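Local coordinates for protein sulfate transporter 4.1, chloroplastic (Arabidopsis thaliana, PDB 7LHV) that cotransports sulfate with protons across the membrane as an SLC26/SulP-family symporter and may help regulate sulfate assimilation, at residues S496-T510 with I530-Y544. Residues are numbered along the deposited sequence; the frame is centred on the assembly and turned at random.
Sequences SANPHIAVLGRLPGT and IVRIDSPIYFANISY
Asp-534 OD2 is gripped from two sides: His-500 ND1 donates to its anti lone pair at 2.9 Å, while Arg-532 NH2 approaches on the syn side. Imidazole and carboxylate lie side by side and nearly coplanar, 18° apart, and the nearby positive guanidinium, through NH2, would probably favour an ionised Asp-534. Here the chain leaving the membrane helix 477-496 becomes edge strand 501-504 of the STAS-domain sheet, antiparallel to strand 527-533. Ala-502 and Arg-532 form a hydrogen-bonded pair, Ala-502 N to Arg-532 O and Arg-532 N to Ala-502 O each 2.9 Å; a further backbone bond, Asp-534 N to His-500 O, follows beyond the paired residues. On the face that carries Ala-502, Arg-532 and Leu-504, the Arg-532 chain bends at chi3 (67°), bringing NH2 to 3.5 Å from Ala-502 CB. Leu-504 CD1 lies over one guanidinium face, displaced toward its rim, and Thr-510 OG1, also bonded to Asn-515, accepts weak bonds from NH1 and NH2. On the reverse face Ile-501 CG2 meets Val-531 CG1 at 3.6 Å, beneath helix 542-560. At the membrane end, the Tyr-544 side chain runs past Pro-499 in the opposite sense, CD2 packing on Pro-499 CD at 3.4 Å. Its chi1 of -180° sets CG opposite the backbone N and swings the ring alongside Asn-498 and Pro-499, Asn-498 CA over the centre of one face; its hydroxyl bonds Arg-548. Replacing Tyr-544 by alanine would probably open a gap beside Pro-499 CD and leave Arg-548 without this hydroxyl partner. Pro-499 CG rests 3.7 Å from Asn-541 CB, while Asn-541 OD1 accepts the Tyr-538 N-H and ND2 donates to Pro-536 O.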
# COMPACT_ATOMS: atom_id res chain seq x y z
N SER A 496 7.90 -6.98 1.64
CA SER A 496 8.85 -6.26 0.80
C SER A 496 10.02 -5.72 1.61
O SER A 496 11.15 -5.69 1.13
CB SER A 496 8.14 -5.13 0.06
OG SER A 496 7.20 -5.63 -0.87
N ALA A 497 9.76 -5.29 2.84
CA ALA A 497 10.75 -4.62 3.67
C ALA A 497 11.64 -5.57 4.45
O ALA A 497 12.52 -5.10 5.18
CB ALA A 497 10.05 -3.67 4.64
N ASN A 498 11.45 -6.88 4.33
CA ASN A 498 12.28 -7.86 5.04
C ASN A 498 12.78 -8.91 4.06
O ASN A 498 12.36 -10.08 4.12
CB ASN A 498 11.51 -8.50 6.19
CG ASN A 498 11.16 -7.52 7.28
OD1 ASN A 498 11.94 -6.62 7.59
ND2 ASN A 498 9.99 -7.69 7.88
N PRO A 499 13.68 -8.54 3.15
CA PRO A 499 14.22 -9.53 2.21
C PRO A 499 15.14 -10.51 2.91
O PRO A 499 15.72 -10.24 3.96
CB PRO A 499 14.98 -8.67 1.20
CG PRO A 499 15.39 -7.49 1.98
CD PRO A 499 14.27 -7.21 2.94
N HIS A 500 15.28 -11.68 2.29
CA HIS A 500 16.14 -12.72 2.83
C HIS A 500 17.58 -12.46 2.41
O HIS A 500 17.86 -12.23 1.23
CB HIS A 500 15.69 -14.10 2.36
CG HIS A 500 16.42 -15.23 3.01
ND1 HIS A 500 17.31 -16.03 2.33
CD2 HIS A 500 16.39 -15.69 4.28
CE1 HIS A 500 17.80 -16.94 3.16
NE2 HIS A 500 17.26 -16.76 4.35
N ILE A 501 18.49 -12.49 3.38
CA ILE A 501 19.92 -12.29 3.14
C ILE A 501 20.66 -13.49 3.69
O ILE A 501 20.46 -13.87 4.85
CB ILE A 501 20.41 -10.98 3.79
CG1 ILE A 501 19.94 -9.78 2.98
CG2 ILE A 501 21.92 -10.99 3.92
CD1 ILE A 501 20.26 -8.45 3.61
N ALA A 502 21.51 -14.09 2.87
CA ALA A 502 22.16 -15.35 3.20
C ALA A 502 23.65 -15.15 3.40
O ALA A 502 24.32 -14.50 2.58
CB ALA A 502 21.92 -16.39 2.10
N VAL A 503 24.18 -15.72 4.48
CA VAL A 503 25.61 -15.72 4.75
C VAL A 503 26.16 -17.02 4.19
O VAL A 503 25.95 -18.10 4.74
CB VAL A 503 25.91 -15.58 6.24
CG1 VAL A 503 27.40 -15.69 6.50
CG2 VAL A 503 25.38 -14.25 6.76
N LEU A 504 26.88 -16.92 3.07
CA LEU A 504 27.35 -18.11 2.37
C LEU A 504 28.58 -18.69 3.04
O LEU A 504 29.39 -17.98 3.65
CB LEU A 504 27.67 -17.78 0.91
CG LEU A 504 26.49 -17.66 -0.04
CD1 LEU A 504 25.73 -16.41 0.24
CD2 LEU A 504 26.98 -17.64 -1.47
N GLY A 505 28.73 -20.01 2.91
CA GLY A 505 29.88 -20.69 3.45
C GLY A 505 30.88 -21.03 2.37
O GLY A 505 31.61 -20.16 1.89
N ARG A 506 30.92 -22.30 1.97
CA ARG A 506 31.83 -22.71 0.90
C ARG A 506 31.44 -22.01 -0.40
O ARG A 506 30.28 -21.65 -0.61
CB ARG A 506 31.80 -24.23 0.74
CG ARG A 506 32.81 -24.77 -0.26
CD ARG A 506 34.21 -24.28 0.04
NE ARG A 506 35.21 -24.97 -0.78
CZ ARG A 506 36.52 -24.82 -0.66
NH1 ARG A 506 37.04 -24.01 0.25
NH2 ARG A 506 37.33 -25.50 -1.46
N LEU A 507 32.44 -21.82 -1.26
CA LEU A 507 32.26 -20.95 -2.43
C LEU A 507 31.10 -21.39 -3.32
O LEU A 507 30.23 -20.56 -3.60
CB LEU A 507 33.58 -20.88 -3.20
CG LEU A 507 34.70 -20.27 -2.38
CD1 LEU A 507 36.02 -20.33 -3.12
CD2 LEU A 507 34.32 -18.86 -2.03
N PRO A 508 31.00 -22.68 -3.78
CA PRO A 508 29.79 -23.12 -4.48
C PRO A 508 28.71 -23.57 -3.51
O PRO A 508 28.09 -24.62 -3.68
CB PRO A 508 30.31 -24.28 -5.34
CG PRO A 508 31.37 -24.88 -4.51
CD PRO A 508 32.01 -23.75 -3.73
N GLY A 509 28.47 -22.75 -2.48
CA GLY A 509 27.50 -23.10 -1.46
C GLY A 509 26.39 -22.09 -1.33
O GLY A 509 26.21 -21.22 -2.19
N THR A 510 25.63 -22.20 -0.25
CA THR A 510 24.45 -21.37 -0.03
C THR A 510 24.33 -21.13 1.47
O THR A 510 25.31 -21.31 2.20
CB THR A 510 23.21 -22.04 -0.66
OG1 THR A 510 22.04 -21.25 -0.38
CG2 THR A 510 23.02 -23.44 -0.12
N ILE A 530 30.75 -13.51 3.29
CA ILE A 530 30.13 -13.52 1.97
C ILE A 530 28.63 -13.41 2.16
O ILE A 530 28.01 -14.27 2.80
CB ILE A 530 30.50 -14.79 1.18
CG1 ILE A 530 32.00 -15.05 1.28
CG2 ILE A 530 30.07 -14.66 -0.27
CD1 ILE A 530 32.40 -16.46 0.94
N VAL A 531 28.03 -12.37 1.58
CA VAL A 531 26.63 -12.05 1.77
C VAL A 531 25.94 -12.05 0.42
O VAL A 531 26.43 -11.45 -0.54
CB VAL A 531 26.45 -10.68 2.47
CG1 VAL A 531 25.02 -10.21 2.36
CG2 VAL A 531 26.86 -10.79 3.92
N ARG A 532 24.80 -12.73 0.34
CA ARG A 532 23.98 -12.77 -0.86
C ARG A 532 22.61 -12.19 -0.55
O ARG A 532 21.96 -12.62 0.41
CB ARG A 532 23.83 -14.20 -1.39
CG ARG A 532 23.13 -14.34 -2.71
CD ARG A 532 22.88 -15.80 -3.01
NE ARG A 532 21.93 -16.39 -2.07
CZ ARG A 532 21.94 -17.66 -1.69
NH1 ARG A 532 22.84 -18.51 -2.15
NH2 ARG A 532 21.03 -18.08 -0.81
N ILE A 533 22.18 -11.22 -1.35
CA ILE A 533 20.86 -10.62 -1.21
C ILE A 533 19.91 -11.37 -2.14
O ILE A 533 19.96 -11.19 -3.35
CB ILE A 533 20.89 -9.12 -1.52
CG1 ILE A 533 21.81 -8.39 -0.55
CG2 ILE A 533 19.49 -8.54 -1.46
CD1 ILE A 533 23.16 -8.03 -1.13
N ASP A 534 19.05 -12.20 -1.56
CA ASP A 534 18.16 -13.04 -2.36
C ASP A 534 16.93 -12.28 -2.83
O ASP A 534 15.81 -12.75 -2.65
CB ASP A 534 17.74 -14.27 -1.56
CG ASP A 534 18.90 -15.16 -1.19
OD1 ASP A 534 19.79 -15.36 -2.05
OD2 ASP A 534 18.93 -15.66 -0.05
N SER A 535 17.13 -11.12 -3.46
CA SER A 535 16.03 -10.29 -3.95
C SER A 535 16.57 -9.10 -4.72
O SER A 535 17.72 -8.69 -4.51
CB SER A 535 15.17 -9.80 -2.79
OG SER A 535 15.97 -9.22 -1.77
N PRO A 536 15.79 -8.53 -5.64
CA PRO A 536 16.18 -7.24 -6.22
C PRO A 536 16.19 -6.16 -5.16
O PRO A 536 15.38 -6.17 -4.23
CB PRO A 536 15.10 -6.99 -7.28
CG PRO A 536 13.95 -7.81 -6.84
CD PRO A 536 14.53 -9.03 -6.20
N ILE A 537 17.10 -5.21 -5.31
CA ILE A 537 17.27 -4.12 -4.36
C ILE A 537 16.60 -2.88 -4.93
O ILE A 537 16.92 -2.44 -6.04
CB ILE A 537 18.75 -3.85 -4.06
CG1 ILE A 537 19.47 -5.16 -3.74
CG2 ILE A 537 18.89 -2.89 -2.91
CD1 ILE A 537 20.95 -4.98 -3.48
N TYR A 538 15.66 -2.31 -4.17
CA TYR A 538 14.98 -1.09 -4.57
C TYR A 538 14.63 -0.32 -3.31
O TYR A 538 15.05 -0.68 -2.21
CB TYR A 538 13.77 -1.40 -5.47
CG TYR A 538 12.64 -2.16 -4.80
CD1 TYR A 538 12.82 -3.45 -4.33
CD2 TYR A 538 11.38 -1.60 -4.68
CE1 TYR A 538 11.79 -4.14 -3.74
CE2 TYR A 538 10.35 -2.28 -4.10
CZ TYR A 538 10.56 -3.55 -3.62
OH TYR A 538 9.53 -4.25 -3.03
N PHE A 539 13.85 0.75 -3.46
CA PHE A 539 13.67 1.70 -2.36
C PHE A 539 12.95 1.09 -1.17
O PHE A 539 13.10 1.60 -0.05
CB PHE A 539 12.92 2.94 -2.84
CG PHE A 539 11.62 2.65 -3.52
CD1 PHE A 539 10.45 2.54 -2.78
CD2 PHE A 539 11.55 2.52 -4.89
CE1 PHE A 539 9.25 2.28 -3.40
CE2 PHE A 539 10.35 2.26 -5.51
CZ PHE A 539 9.20 2.14 -4.76
N ALA A 540 12.16 0.04 -1.37
CA ALA A 540 11.38 -0.51 -0.26
C ALA A 540 12.26 -1.30 0.71
O ALA A 540 12.09 -1.17 1.93
CB ALA A 540 10.25 -1.38 -0.79
N ASN A 541 13.18 -2.11 0.20
CA ASN A 541 13.97 -2.98 1.06
C ASN A 541 15.39 -2.48 1.27
O ASN A 541 16.23 -3.24 1.78
CB ASN A 541 14.00 -4.40 0.48
CG ASN A 541 14.42 -4.44 -0.97
OD1 ASN A 541 14.98 -3.48 -1.49
ND2 ASN A 541 14.16 -5.56 -1.63
N ILE A 542 15.69 -1.24 0.89
CA ILE A 542 17.06 -0.75 1.02
C ILE A 542 17.43 -0.51 2.48
O ILE A 542 18.59 -0.67 2.86
CB ILE A 542 17.27 0.50 0.15
CG1 ILE A 542 18.76 0.80 0.03
CG2 ILE A 542 16.52 1.69 0.72
CD1 ILE A 542 19.58 -0.40 -0.36
N SER A 543 16.47 -0.11 3.31
CA SER A 543 16.77 0.15 4.72
C SER A 543 17.16 -1.13 5.45
O SER A 543 18.12 -1.14 6.23
CB SER A 543 15.57 0.81 5.39
OG SER A 543 15.26 2.04 4.76
N TYR A 544 16.42 -2.22 5.22
CA TYR A 544 16.76 -3.49 5.86
C TYR A 544 18.13 -3.98 5.42
O TYR A 544 18.91 -4.48 6.24
CB TYR A 544 15.69 -4.53 5.54
CG TYR A 544 15.94 -5.88 6.16
CD1 TYR A 544 15.52 -6.17 7.46
CD2 TYR A 544 16.59 -6.88 5.46
CE1 TYR A 544 15.75 -7.40 8.02
CE2 TYR A 544 16.82 -8.12 6.01
CZ TYR A 544 16.40 -8.38 7.30
OH TYR A 544 16.63 -9.61 7.85